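Local atomic coordinates of endoglucanase (Humicola insolens, PDB entry 1DYS), a protein that hydrolyses internal beta-1,4-glucosidic linkages of cellulose as a family 6 glycoside hydrolase, and so takes part in recycling plant biomass. Residues A[21-26]-A[328-333]; A[221-226]-A[274-279]; A[266-271]-A[308-313]; A[281-286]-A[317-322]; A[286-291]-A[336-341]. One frame throughout, in Å; residues are numbered along the deposited sequence.

Interaction 1: residues A[21-26]-A[328-333]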
# COMPACT_ATOMS: atom_id res chain seq x y z
N LEU A 21 -3.36 -5.79 18.88
CA LEU A 21 -4.19 -6.80 19.53
C LEU A 21 -4.93 -6.27 20.75
O LEU A 21 -5.89 -6.91 21.17
CB LEU A 21 -3.33 -8.00 19.98
CG LEU A 21 -3.04 -8.92 18.80
CD1 LEU A 21 -1.93 -9.92 19.15
CD2 LEU A 21 -4.27 -9.68 18.32
N ASP A 22 -4.42 -5.18 21.32
CA ASP A 22 -5.18 -4.60 22.45
C ASP A 22 -6.62 -4.32 22.04
O ASP A 22 -7.56 -4.55 22.82
CB ASP A 22 -4.51 -3.35 23.00
CG ASP A 22 -4.61 -3.34 24.52
OD1 ASP A 22 -4.11 -4.32 25.11
OD2 ASP A 22 -5.18 -2.37 25.09
N GLN A 23 -6.85 -3.88 20.79
CA GLN A 23 -8.22 -3.66 20.33
C GLN A 23 -9.02 -4.94 20.45
O GLN A 23 -10.19 -4.94 20.87
CB GLN A 23 -8.22 -3.20 18.86
CG GLN A 23 -9.63 -3.00 18.32
CD GLN A 23 -9.66 -2.30 16.98
OE1 GLN A 23 -10.75 -2.05 16.44
NE2 GLN A 23 -8.51 -1.98 16.41
N THR A 24 -8.39 -6.08 20.11
CA THR A 24 -9.09 -7.36 20.16
C THR A 24 -9.43 -7.74 21.59
O THR A 24 -10.51 -8.21 21.90
CB THR A 24 -8.26 -8.49 19.49
OG1 THR A 24 -7.70 -7.95 18.28
CG2 THR A 24 -9.12 -9.68 19.12
N ARG A 25 -8.45 -7.61 22.47
CA ARG A 25 -8.62 -7.85 23.88
C ARG A 25 -9.72 -6.93 24.42
O ARG A 25 -10.58 -7.51 25.08
CB ARG A 25 -7.35 -7.55 24.67
CG ARG A 25 -7.29 -8.39 25.96
CD ARG A 25 -6.02 -7.90 26.72
NE ARG A 25 -6.41 -6.54 27.11
CZ ARG A 25 -7.19 -6.40 28.19
NH1 ARG A 25 -7.55 -7.39 29.00
NH2 ARG A 25 -7.57 -5.17 28.41
N GLN A 26 -9.69 -5.64 24.09
CA GLN A 26 -10.81 -4.80 24.51
C GLN A 26 -12.16 -5.27 23.98
O GLN A 26 -13.17 -5.25 24.71
CB GLN A 26 -10.56 -3.36 23.99
CG GLN A 26 -9.38 -2.70 24.72
CD GLN A 26 -8.90 -1.46 24.00
OE1 GLN A 26 -7.80 -0.93 24.20
NE2 GLN A 26 -9.69 -0.91 23.09
N GLY A 328 -2.57 -5.18 5.12
CA GLY A 328 -1.86 -4.68 6.26
C GLY A 328 -2.73 -3.90 7.25
O GLY A 328 -2.20 -3.63 8.32
N MET A 329 -3.98 -3.58 6.93
CA MET A 329 -4.85 -2.83 7.84
C MET A 329 -5.44 -3.81 8.86
O MET A 329 -5.68 -4.96 8.52
CB MET A 329 -5.94 -2.19 6.99
CG MET A 329 -6.17 -0.71 6.97
SD MET A 329 -4.78 0.35 6.61
CE MET A 329 -5.26 1.09 5.05
N TRP A 330 -5.60 -3.37 10.10
CA TRP A 330 -6.13 -4.25 11.14
C TRP A 330 -7.58 -4.61 10.86
O TRP A 330 -8.41 -3.80 10.45
CB TRP A 330 -6.00 -3.51 12.48
CG TRP A 330 -6.30 -4.47 13.59
CD1 TRP A 330 -7.37 -4.50 14.41
CD2 TRP A 330 -5.43 -5.53 14.01
NE1 TRP A 330 -7.27 -5.53 15.34
CE2 TRP A 330 -6.05 -6.15 15.10
CE3 TRP A 330 -4.19 -6.03 13.58
CZ2 TRP A 330 -5.52 -7.25 15.77
CZ3 TRP A 330 -3.63 -7.10 14.24
CH2 TRP A 330 -4.30 -7.72 15.33
N PHE A 331 -7.88 -5.89 11.03
CA PHE A 331 -9.18 -6.48 10.74
C PHE A 331 -9.62 -7.18 12.03
O PHE A 331 -9.38 -8.38 12.17
CB PHE A 331 -9.02 -7.44 9.56
CG PHE A 331 -10.28 -8.08 9.01
CD1 PHE A 331 -11.54 -7.75 9.50
CD2 PHE A 331 -10.19 -8.99 7.97
CE1 PHE A 331 -12.69 -8.33 8.98
CE2 PHE A 331 -11.33 -9.59 7.45
CZ PHE A 331 -12.56 -9.25 7.96
N ASP A 332 -10.19 -6.36 12.93
CA ASP A 332 -10.43 -6.90 14.27
C ASP A 332 -11.40 -8.05 14.34
O ASP A 332 -11.17 -8.94 15.17
CB ASP A 332 -10.76 -5.74 15.22
CG ASP A 332 -10.55 -6.17 16.66
OD1 ASP A 332 -9.37 -6.33 17.01
OD2 ASP A 332 -11.56 -6.31 17.40
N ALA A 333 -12.43 -8.14 13.49
CA ALA A 333 -13.30 -9.31 13.55
C ALA A 333 -12.52 -10.60 13.18
O ALA A 333 -12.87 -11.67 13.65
CB ALA A 333 -14.47 -9.12 12.59
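Thr24 and Asp332 supply the one hydrogen bond that crosses between helix 15-29 and the start of helix 332-340: Thr24 OG1 donates to Asp332 OD1 at 2.7 Å, meeting it on the syn side, 26° out of the carboxylate plane. The same oxygen accepts a second hydrogen bond from the indole of Trp330, NE1 to OD1 of Asp332 at 2.8 Å, here through its anti lone pair and nearly within the ring plane. Gln23, with CG anti to the backbone N (chi1 178°) and the chain extended beyond it, lays its amide over the carboxylate with the planes 12° apart, and CG of Gln23 lies 3.6 Å from OD1 of Asp332. Apolar packing falls at the indole edge, where Leu21 CD2 reaches CH2 of Trp330 at 3.6 Å. An alanine in place of Trp330 would probably leave Asp332 OD1 with Thr24 as its sole donor here and open a gap beside Leu21. Trp330 also touches the substrate-binding residue Glu314, and its backbone N bonds to Glu97 of the second subunit. Two donors on one oxygen probably stabilise the charged carboxylate and fix its rotation, linking the two helices through a shared oxygen beside the indole.

Interaction 2: residues A[221-226]-A[274-279]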
# COMPACT_ATOMS: atom_id res chain seq x y z
N SER A 221 2.14 -16.34 5.61
CA SER A 221 0.87 -15.78 5.26
C SER A 221 -0.14 -16.80 4.76
O SER A 221 -1.19 -16.33 4.35
CB SER A 221 0.94 -14.65 4.22
OG SER A 221 2.03 -13.77 4.58
N ASN A 222 0.18 -18.08 4.83
CA ASN A 222 -0.74 -19.10 4.34
C ASN A 222 -1.37 -19.75 5.58
O ASN A 222 -1.34 -19.21 6.66
CB ASN A 222 -0.14 -20.09 3.34
CG ASN A 222 -1.14 -20.44 2.27
OD1 ASN A 222 -2.06 -21.21 2.53
ND2 ASN A 222 -1.00 -19.88 1.05
N TYR A 223 -2.12 -20.80 5.29
CA TYR A 223 -2.99 -21.42 6.27
C TYR A 223 -2.84 -22.94 6.34
O TYR A 223 -3.69 -23.58 6.99
CB TYR A 223 -4.43 -21.10 5.84
CG TYR A 223 -4.74 -19.64 5.55
CD1 TYR A 223 -4.53 -19.09 4.28
CD2 TYR A 223 -5.22 -18.82 6.57
CE1 TYR A 223 -4.80 -17.75 4.05
CE2 TYR A 223 -5.51 -17.48 6.33
CZ TYR A 223 -5.28 -16.97 5.07
OH TYR A 223 -5.61 -15.66 4.80
N ASN A 224 -1.84 -23.49 5.66
CA ASN A 224 -1.67 -24.95 5.67
C ASN A 224 -1.29 -25.43 7.06
O ASN A 224 -0.69 -24.73 7.86
CB ASN A 224 -0.58 -25.34 4.70
CG ASN A 224 -0.77 -24.96 3.25
OD1 ASN A 224 -1.91 -24.77 2.85
ND2 ASN A 224 0.31 -24.90 2.46
N PRO A 225 -1.78 -26.62 7.42
CA PRO A 225 -1.46 -27.21 8.71
C PRO A 225 -0.04 -27.74 8.66
O PRO A 225 0.44 -28.14 7.60
CB PRO A 225 -2.46 -28.37 8.85
CG PRO A 225 -2.68 -28.73 7.41
CD PRO A 225 -2.49 -27.51 6.52
N TYR A 226 0.63 -27.68 9.80
CA TYR A 226 1.97 -28.22 9.95
C TYR A 226 1.91 -29.74 9.77
O TYR A 226 2.53 -30.30 8.89
CB TYR A 226 2.57 -27.86 11.31
CG TYR A 226 3.93 -28.52 11.51
CD1 TYR A 226 5.02 -28.16 10.75
CD2 TYR A 226 4.11 -29.50 12.48
CE1 TYR A 226 6.26 -28.75 10.90
CE2 TYR A 226 5.35 -30.09 12.64
CZ TYR A 226 6.41 -29.72 11.87
OH TYR A 226 7.64 -30.31 12.01
N GLY A 274 -12.92 -27.13 5.80
CA GLY A 274 -13.76 -26.50 4.79
C GLY A 274 -13.56 -25.04 4.50
O GLY A 274 -14.34 -24.39 3.78
N ALA A 275 -12.46 -24.49 5.00
CA ALA A 275 -12.24 -23.05 4.78
C ALA A 275 -11.92 -22.75 3.34
O ALA A 275 -12.18 -21.64 2.88
CB ALA A 275 -11.16 -22.52 5.71
N ARG A 276 -11.28 -23.67 2.62
CA ARG A 276 -10.94 -23.38 1.23
C ARG A 276 -11.44 -24.50 0.33
O ARG A 276 -11.33 -25.64 0.74
CB ARG A 276 -9.40 -23.39 1.13
CG ARG A 276 -8.78 -22.15 1.77
CD ARG A 276 -7.33 -22.06 1.33
NE ARG A 276 -6.48 -22.91 2.15
CZ ARG A 276 -5.15 -22.76 2.17
NH1 ARG A 276 -4.58 -21.84 1.41
NH2 ARG A 276 -4.44 -23.59 2.93
N SER A 277 -11.92 -24.20 -0.88
CA SER A 277 -12.30 -25.24 -1.82
C SER A 277 -11.20 -25.46 -2.84
O SER A 277 -11.13 -26.46 -3.57
CB SER A 277 -13.62 -24.85 -2.51
OG SER A 277 -13.52 -23.52 -2.99
N GLU A 278 -10.27 -24.50 -2.90
CA GLU A 278 -9.13 -24.55 -3.81
C GLU A 278 -7.88 -24.23 -2.98
O GLU A 278 -7.93 -23.30 -2.17
CB GLU A 278 -9.29 -23.55 -4.95
CG GLU A 278 -10.63 -23.49 -5.64
CD GLU A 278 -10.61 -23.98 -7.07
OE1 GLU A 278 -9.63 -23.69 -7.79
OE2 GLU A 278 -11.58 -24.66 -7.50
N TRP A 279 -6.78 -24.93 -3.21
CA TRP A 279 -5.59 -24.70 -2.39
C TRP A 279 -4.98 -23.32 -2.58
O TRP A 279 -4.39 -22.75 -1.67
CB TRP A 279 -4.53 -25.74 -2.71
CG TRP A 279 -3.56 -26.05 -1.60
CD1 TRP A 279 -3.33 -25.39 -0.43
CD2 TRP A 279 -2.72 -27.21 -1.59
NE1 TRP A 279 -2.38 -26.06 0.30
CE2 TRP A 279 -1.99 -27.18 -0.39
CE3 TRP A 279 -2.51 -28.26 -2.50
CZ2 TRP A 279 -1.04 -28.16 -0.10
CZ3 TRP A 279 -1.58 -29.24 -2.21
CH2 TRP A 279 -0.86 -29.17 -1.01
O HOH W 1 -2.98 -20.44 -1.13
O HOH W 2 -5.29 -25.73 4.96
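Arg276 extends its guanidinium from loop 274-279 to two asparagines of loop 221-226, one for each terminal nitrogen, the bend at chi3 (-82°) turning the group toward them. NH1 of Arg276 bonds OD1 of Asn222 at 2.8 Å, on a lone pair in the carbonyl plane, and NH1 has a second acceptor in the backbone O of Gln281. NH2 of Arg276 goes to OD1 of Asn224, also at 2.8 Å, with the donor tilted 20° from that carbonyl plane; a water on NH2 is a further acceptor. Each amide oxygen is shared. Asn222 OD1 also takes the backbone N of Tyr223, while Asn224 OD1 receives NE1 of Trp279 at 2.9 Å, from above its carbonyl plane though within the indole plane. The amide nitrogens are engaged too: ND2 of Asn224 donates to Asn183 and Glu243, and ND2 of Asn222 to a water that also lies 2.8 Å from the backbone O of Trp279. Over the guanidinium faces, Tyr223 CB lies on one side and Trp279 CD1 on the other, both offset toward the rim. The Tyr223 hydroxyl is bonded to Val285 N and Trp282 O. Asn222 and Asn183 are substrate-binding residues, so Arg276 probably acts from the second shell, holding the Asn222 carbonyl and thereby its ND2. The guanidinium charge probably polarises both amide oxygens, and sharing each between two donors probably hinders either amide from turning over.

Interaction 3: residues A[266-271]-A[308-313]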
# COMPACT_ATOMS: atom_id res chain seq x y z
N ASP A 266 5.53 -21.16 9.18
CA ASP A 266 4.59 -20.24 9.80
C ASP A 266 3.34 -21.04 10.20
O ASP A 266 2.86 -21.82 9.37
CB ASP A 266 4.13 -19.21 8.74
CG ASP A 266 3.48 -17.96 9.32
OD1 ASP A 266 3.26 -17.80 10.54
OD2 ASP A 266 3.14 -17.06 8.49
N GLN A 267 2.87 -20.83 11.42
CA GLN A 267 1.57 -21.37 11.83
C GLN A 267 0.79 -20.23 12.46
O GLN A 267 -0.12 -20.45 13.24
CB GLN A 267 1.65 -22.54 12.84
CG GLN A 267 2.20 -23.83 12.25
CD GLN A 267 1.22 -24.50 11.30
OE1 GLN A 267 0.36 -25.28 11.72
NE2 GLN A 267 1.34 -24.18 10.04
N SER A 268 1.05 -18.97 12.02
CA SER A 268 0.30 -17.83 12.54
C SER A 268 -1.19 -17.99 12.31
O SER A 268 -2.00 -17.57 13.15
CB SER A 268 0.76 -16.53 11.85
OG SER A 268 0.61 -16.69 10.42
N ARG A 269 -1.60 -18.57 11.20
CA ARG A 269 -3.02 -18.80 10.91
C ARG A 269 -3.13 -20.19 10.27
O ARG A 269 -2.31 -20.53 9.43
CB ARG A 269 -3.53 -17.80 9.86
CG ARG A 269 -3.44 -16.35 10.34
CD ARG A 269 -4.02 -15.34 9.36
NE ARG A 269 -3.21 -15.33 8.11
CZ ARG A 269 -3.53 -14.53 7.10
NH1 ARG A 269 -4.58 -13.74 7.15
NH2 ARG A 269 -2.78 -14.55 5.98
N VAL A 270 -4.07 -21.01 10.71
CA VAL A 270 -4.30 -22.33 10.15
C VAL A 270 -5.79 -22.45 9.77
O VAL A 270 -6.64 -22.20 10.61
CB VAL A 270 -3.93 -23.43 11.17
CG1 VAL A 270 -4.17 -24.80 10.53
CG2 VAL A 270 -2.46 -23.38 11.58
N ALA A 271 -6.02 -22.83 8.52
CA ALA A 271 -7.39 -23.03 8.06
C ALA A 271 -7.98 -24.24 8.78
O ALA A 271 -7.32 -25.26 9.03
CB ALA A 271 -7.34 -23.29 6.56
N TRP A 308 5.58 -17.81 14.07
CA TRP A 308 4.52 -16.98 13.50
C TRP A 308 5.22 -15.84 12.72
O TRP A 308 6.07 -15.11 13.26
CB TRP A 308 3.56 -16.34 14.49
CG TRP A 308 2.61 -17.24 15.21
CD1 TRP A 308 2.62 -18.59 15.23
CD2 TRP A 308 1.50 -16.80 15.98
NE1 TRP A 308 1.54 -19.05 15.99
CE2 TRP A 308 0.86 -17.97 16.46
CE3 TRP A 308 0.98 -15.53 16.32
CZ2 TRP A 308 -0.26 -17.86 17.30
CZ3 TRP A 308 -0.12 -15.45 17.14
CH2 TRP A 308 -0.75 -16.62 17.59
N VAL A 309 4.87 -15.76 11.43
CA VAL A 309 5.51 -14.72 10.60
C VAL A 309 4.44 -13.70 10.21
O VAL A 309 4.57 -12.55 10.58
CB VAL A 309 6.14 -15.39 9.38
CG1 VAL A 309 6.94 -14.35 8.60
CG2 VAL A 309 7.05 -16.56 9.76
N LYS A 310 3.38 -14.11 9.47
CA LYS A 310 2.32 -13.13 9.21
C LYS A 310 1.64 -12.77 10.51
O LYS A 310 1.29 -13.66 11.30
CB LYS A 310 1.28 -13.84 8.33
CG LYS A 310 -0.08 -13.18 8.18
CD LYS A 310 -0.04 -11.93 7.32
CE LYS A 310 -1.39 -11.23 7.50
NZ LYS A 310 -1.50 -10.11 6.49
N PRO A 311 1.36 -11.52 10.74
CA PRO A 311 0.63 -11.08 11.95
C PRO A 311 -0.86 -11.30 11.78
O PRO A 311 -1.49 -10.47 11.10
CB PRO A 311 0.95 -9.60 12.16
CG PRO A 311 2.17 -9.43 11.25
CD PRO A 311 1.86 -10.34 10.05
N GLY A 312 -1.45 -12.37 12.29
CA GLY A 312 -2.85 -12.67 12.08
C GLY A 312 -3.70 -11.58 12.75
O GLY A 312 -3.54 -11.32 13.94
N GLY A 313 -4.56 -11.02 11.90
CA GLY A 313 -5.41 -9.90 12.29
C GLY A 313 -5.11 -8.73 11.33
O GLY A 313 -5.98 -7.90 11.08
O HOH W 3 -1.44 -14.84 13.89
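Asp266 OD1 is gripped by three donors. Val309 N reaches it from across the contact at 2.7 Å, above one face of the carboxylate; Ser268 N and Ser268 OG, each at 2.9 Å, come over the other face, and the bond from Ser268 N closes an Asx turn. The other oxygen, OD2 of Asp266, accepts Lys310 N at 3.1 Å along an almost straight line (176°) and also takes Ser221 N. With CG anti to the backbone N (chi1 -163°), the carboxylate is carried from the end of strand 262-266 to the loop that follows strand 303-307. Replacing Asp266 with an alanine would probably leave the amides of Val309 and Lys310 without their acceptor and let the two loops drift apart. Beside this, Ser268 CA sits 3.6 Å from the centroid of the five-membered ring of Trp308 in a CH-pi contact, 10° off the normal, while the indole NE1 is bonded to the backbone O of Gln292. Lys310 CG lies over one guanidinium face of Arg269, 3.7 Å from NH2. Asp316 forms salt bridges with both; Arg269 NH2 also bonds Ser221 O, and Lys310 NZ bonds Glu314 O. A water joins Ser268 O to Gly312 N. A buried carboxylate held by several backbone amides and a serine hydroxyl, which probably keep it ionised, probably fixes the main chain at Val309 and Lys310, the latter a substrate-binding residue.

Interaction 4: residues A[281-286]-A[317-322]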
# COMPACT_ATOMS: atom_id res chain seq x y z
N GLN A 281 -6.46 -20.45 -2.74
CA GLN A 281 -7.16 -19.37 -2.04
C GLN A 281 -6.25 -18.81 -0.95
O GLN A 281 -5.59 -19.57 -0.23
CB GLN A 281 -8.49 -19.81 -1.45
CG GLN A 281 -9.61 -20.01 -2.48
CD GLN A 281 -10.79 -20.66 -1.77
OE1 GLN A 281 -10.84 -21.88 -1.64
NE2 GLN A 281 -11.72 -19.85 -1.28
N TRP A 282 -6.12 -17.48 -0.87
CA TRP A 282 -5.18 -16.87 0.07
C TRP A 282 -5.66 -15.67 0.88
O TRP A 282 -4.92 -15.27 1.80
CB TRP A 282 -3.96 -16.35 -0.75
CG TRP A 282 -4.43 -15.40 -1.81
CD1 TRP A 282 -4.89 -15.71 -3.06
CD2 TRP A 282 -4.52 -13.97 -1.71
NE1 TRP A 282 -5.29 -14.58 -3.72
CE2 TRP A 282 -5.06 -13.49 -2.91
CE3 TRP A 282 -4.17 -13.05 -0.72
CZ2 TRP A 282 -5.28 -12.13 -3.16
CZ3 TRP A 282 -4.41 -11.71 -0.95
CH2 TRP A 282 -4.96 -11.25 -2.17
N CYS A 283 -6.72 -15.01 0.46
CA CYS A 283 -7.11 -13.75 1.09
C CYS A 283 -8.07 -13.94 2.24
O CYS A 283 -9.18 -14.42 2.04
CB CYS A 283 -7.75 -12.80 0.05
SG CYS A 283 -8.07 -11.17 0.79
N ASN A 284 -7.64 -13.59 3.43
CA ASN A 284 -8.46 -13.62 4.63
C ASN A 284 -9.30 -14.90 4.69
O ASN A 284 -10.51 -14.85 4.86
CB ASN A 284 -9.30 -12.36 4.73
CG ASN A 284 -8.47 -11.10 4.74
OD1 ASN A 284 -7.37 -11.02 5.32
ND2 ASN A 284 -8.97 -10.08 4.05
N VAL A 285 -8.58 -16.01 4.62
CA VAL A 285 -9.26 -17.31 4.61
C VAL A 285 -9.95 -17.55 5.92
O VAL A 285 -9.47 -17.33 7.02
CB VAL A 285 -8.27 -18.42 4.19
CG1 VAL A 285 -8.76 -19.83 4.47
CG2 VAL A 285 -7.94 -18.18 2.74
N ASN A 286 -11.19 -18.06 5.80
CA ASN A 286 -11.98 -18.31 7.02
C ASN A 286 -12.92 -19.49 6.76
O ASN A 286 -13.39 -19.69 5.65
CB ASN A 286 -12.72 -17.06 7.44
CG ASN A 286 -13.68 -16.60 6.34
OD1 ASN A 286 -14.87 -16.94 6.34
ND2 ASN A 286 -13.15 -15.85 5.37
N GLY A 317 -6.01 -8.16 2.35
CA GLY A 317 -6.54 -7.31 1.26
C GLY A 317 -8.05 -7.19 1.47
O GLY A 317 -8.60 -7.86 2.34
N GLN A 318 -8.75 -6.42 0.63
CA GLN A 318 -10.19 -6.22 0.77
C GLN A 318 -10.92 -7.35 0.04
O GLN A 318 -11.45 -7.18 -1.05
CB GLN A 318 -10.59 -4.87 0.20
CG GLN A 318 -9.80 -3.71 0.73
CD GLN A 318 -10.21 -2.37 0.11
OE1 GLN A 318 -9.41 -1.90 -0.69
NE2 GLN A 318 -11.39 -1.98 0.57
N CYS A 319 -10.86 -8.53 0.67
CA CYS A 319 -11.34 -9.74 0.04
C CYS A 319 -11.50 -10.81 1.12
O CYS A 319 -11.15 -10.57 2.28
CB CYS A 319 -10.33 -10.18 -1.02
SG CYS A 319 -8.56 -10.03 -0.80
N GLY A 320 -12.10 -11.91 0.69
CA GLY A 320 -12.20 -13.09 1.50
C GLY A 320 -13.20 -13.22 2.60
O GLY A 320 -13.83 -14.29 2.78
N MET A 321 -13.34 -12.20 3.41
CA MET A 321 -14.21 -12.20 4.57
C MET A 321 -14.84 -10.82 4.61
O MET A 321 -14.19 -9.82 4.29
CB MET A 321 -13.47 -12.59 5.83
CG MET A 321 -14.41 -12.79 7.02
SD MET A 321 -13.57 -13.36 8.51
CE MET A 321 -14.01 -12.07 9.67
N GLY A 322 -16.15 -10.81 4.81
CA GLY A 322 -16.90 -9.54 4.81
C GLY A 322 -16.30 -8.56 5.80
O GLY A 322 -15.97 -8.94 6.93
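A disulfide at the substrate-binding surface ties loop 281-286 to loop 317-322, next to Trp282, a residue that binds substrate. The bridge joins SG of Cys283 to SG of Cys319 at 2.0 Å with chi3 89°, close to the relaxed right angle. Cys283 CB lies over one face of the Trp282 ring, toward the rim, and Cys319 SG approaches obliquely, 4.0 Å from CH2 of Trp282, in a sulfur-aromatic contact. Asn284, next after Cys283, spans to two carbonyls of the opposite loop: ND2 donates to Cys319 O at 2.9 Å and, weakly, to Gly317 O at 2.8 Å, with a further bond to Ser315 OG. Asn286 uses its amide nitrogen twice, to Asn284 O in its own segment and across to Gly320 O at 3.1 Å, the latter reached from above the carbonyl plane. With CG between the backbone N and the carbonyl carbon (chi1 60°), Asn286 crosses Met321 obliquely, ND2 lying 3.3 Å from CB of Met321. Gly320 CA makes a CA-H...O contact with Cys283 O; a CB on Gly320 would run into that oxygen. Nearby, Gln318 meets Gln318 of the second subunit. Covalent link and asparagine bonds hold the loops by main-chain oxygens as well as sulfur, which probably restrains the backbone carrying Trp282.

Interaction 5: residues A[286-291]-A[336-341]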
# COMPACT_ATOMS: atom_id res chain seq x y z
N ASN A 286 -11.19 -18.06 5.80
CA ASN A 286 -11.98 -18.31 7.02
C ASN A 286 -12.92 -19.49 6.76
O ASN A 286 -13.39 -19.69 5.65
CB ASN A 286 -12.72 -17.06 7.44
CG ASN A 286 -13.68 -16.60 6.34
OD1 ASN A 286 -14.87 -16.94 6.34
ND2 ASN A 286 -13.15 -15.85 5.37
N PRO A 287 -13.16 -20.24 7.82
CA PRO A 287 -12.66 -20.07 9.15
C PRO A 287 -11.20 -20.44 9.37
O PRO A 287 -10.68 -21.35 8.73
CB PRO A 287 -13.44 -21.04 10.08
CG PRO A 287 -14.17 -21.94 9.11
CD PRO A 287 -14.04 -21.43 7.70
N ALA A 288 -10.56 -19.68 10.25
CA ALA A 288 -9.16 -19.99 10.59
C ALA A 288 -8.89 -19.69 12.06
O ALA A 288 -9.63 -18.95 12.71
CB ALA A 288 -8.20 -19.18 9.72
N GLY A 289 -7.82 -20.32 12.59
CA GLY A 289 -7.48 -20.03 13.97
C GLY A 289 -5.99 -19.71 14.08
O GLY A 289 -5.22 -20.07 13.17
N PHE A 290 -5.66 -19.06 15.19
CA PHE A 290 -4.23 -18.93 15.51
C PHE A 290 -3.66 -20.36 15.61
O PHE A 290 -4.29 -21.28 16.21
CB PHE A 290 -3.94 -18.29 16.84
CG PHE A 290 -4.25 -16.83 16.98
CD1 PHE A 290 -3.73 -15.95 16.02
CD2 PHE A 290 -4.94 -16.29 18.04
CE1 PHE A 290 -3.94 -14.60 16.13
CE2 PHE A 290 -5.16 -14.94 18.16
CZ PHE A 290 -4.66 -14.08 17.18
N GLY A 291 -2.50 -20.58 15.00
CA GLY A 291 -1.91 -21.92 15.05
C GLY A 291 -0.99 -22.02 16.27
O GLY A 291 -0.93 -21.18 17.15
N GLN A 336 -10.55 -11.54 16.22
CA GLN A 336 -11.44 -12.23 17.17
C GLN A 336 -11.65 -13.66 16.72
O GLN A 336 -11.55 -14.62 17.51
CB GLN A 336 -12.76 -11.44 17.31
CG GLN A 336 -12.55 -10.10 17.99
CD GLN A 336 -13.87 -9.33 18.01
OE1 GLN A 336 -14.87 -9.93 18.46
NE2 GLN A 336 -13.88 -8.11 17.53
N MET A 337 -11.88 -13.94 15.44
CA MET A 337 -12.05 -15.27 14.91
C MET A 337 -10.84 -16.16 15.17
O MET A 337 -10.89 -17.32 15.61
CB MET A 337 -12.43 -15.25 13.43
CG MET A 337 -12.36 -16.62 12.77
SD MET A 337 -12.19 -16.64 10.97
CE MET A 337 -10.50 -16.00 10.89
N LEU A 338 -9.63 -15.60 14.91
CA LEU A 338 -8.43 -16.40 15.11
C LEU A 338 -8.31 -16.77 16.61
O LEU A 338 -7.77 -17.85 16.89
CB LEU A 338 -7.16 -15.66 14.70
CG LEU A 338 -6.99 -15.42 13.18
CD1 LEU A 338 -5.87 -14.41 13.01
CD2 LEU A 338 -6.78 -16.70 12.40
N THR A 339 -8.80 -15.90 17.47
CA THR A 339 -8.68 -16.15 18.91
C THR A 339 -9.66 -17.23 19.33
O THR A 339 -9.25 -18.20 19.95
CB THR A 339 -9.01 -14.86 19.68
OG1 THR A 339 -8.12 -13.78 19.33
CG2 THR A 339 -8.83 -15.10 21.18
N GLN A 340 -10.94 -17.05 19.01
CA GLN A 340 -11.90 -18.12 19.32
C GLN A 340 -11.51 -19.47 18.75
O GLN A 340 -11.86 -20.51 19.33
CB GLN A 340 -13.28 -17.74 18.75
CG GLN A 340 -13.85 -16.44 19.23
CD GLN A 340 -15.11 -15.99 18.54
OE1 GLN A 340 -16.20 -16.18 19.08
NE2 GLN A 340 -14.99 -15.38 17.37
N ASN A 341 -10.84 -19.59 17.60
CA ASN A 341 -10.43 -20.85 17.01
C ASN A 341 -8.97 -21.20 17.26
O ASN A 341 -8.45 -22.13 16.63
CB ASN A 341 -10.67 -20.85 15.50
CG ASN A 341 -12.16 -20.82 15.22
OD1 ASN A 341 -12.86 -21.83 15.36
ND2 ASN A 341 -12.65 -19.66 14.82
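Phe290 turns one ring face to Leu338, whose CB stands over the centre, 3.6 Å from the ring centroid and 10° off the normal, a CH-pi contact. Leu338 CD1 reaches CE1 of Phe290 at 3.7 Å, and Thr339 OG1 comes obliquely to CE2 of Phe290 at 3.4 Å while bonded to Ala335 O. The ring also stacks with Trp308. The backbone N of Phe290 donates to Leu338 O at 3.0 Å in a nearly straight bond (177°). The other branch, Leu338 CD2, lies on the main chain of Gly289 and 3.9 Å from Ala288 CB. Met337, with CG anti to the backbone N (chi1 169°), carries SD to 3.5 Å from Ala288 N, a weak hydrogen bond. Past the helix end, Asn341 ND2 and N hold Met337 O from opposite faces of its plane. The last turn of helix 332-340 therefore packs against strand 288-289, which pairs antiparallel with strand 270-271, while helices 15-29 and 34-46 adjoin Phe290 and Thr339.

How the interactions relate
From the N terminus, helix 15-29 meets the region before and at the start of helix 332-340 in interaction 1, closing a loop of 301 residues that encloses interactions 2, 3 and 4. Loop 221-226, after strand 215-218, joins 274-279 in interaction 2; this crosses interaction 3, where 266-271 meets 308-313. Interaction 3 in turn crosses interactions 4 and 5, and those two cross each other and share Asn286. Interaction 2 closes before either opens. Interaction 5 also crosses interaction 1 and uses the same C-terminal helix. Together they bind the loops at the ends of the last parallel strands to the helices of both termini.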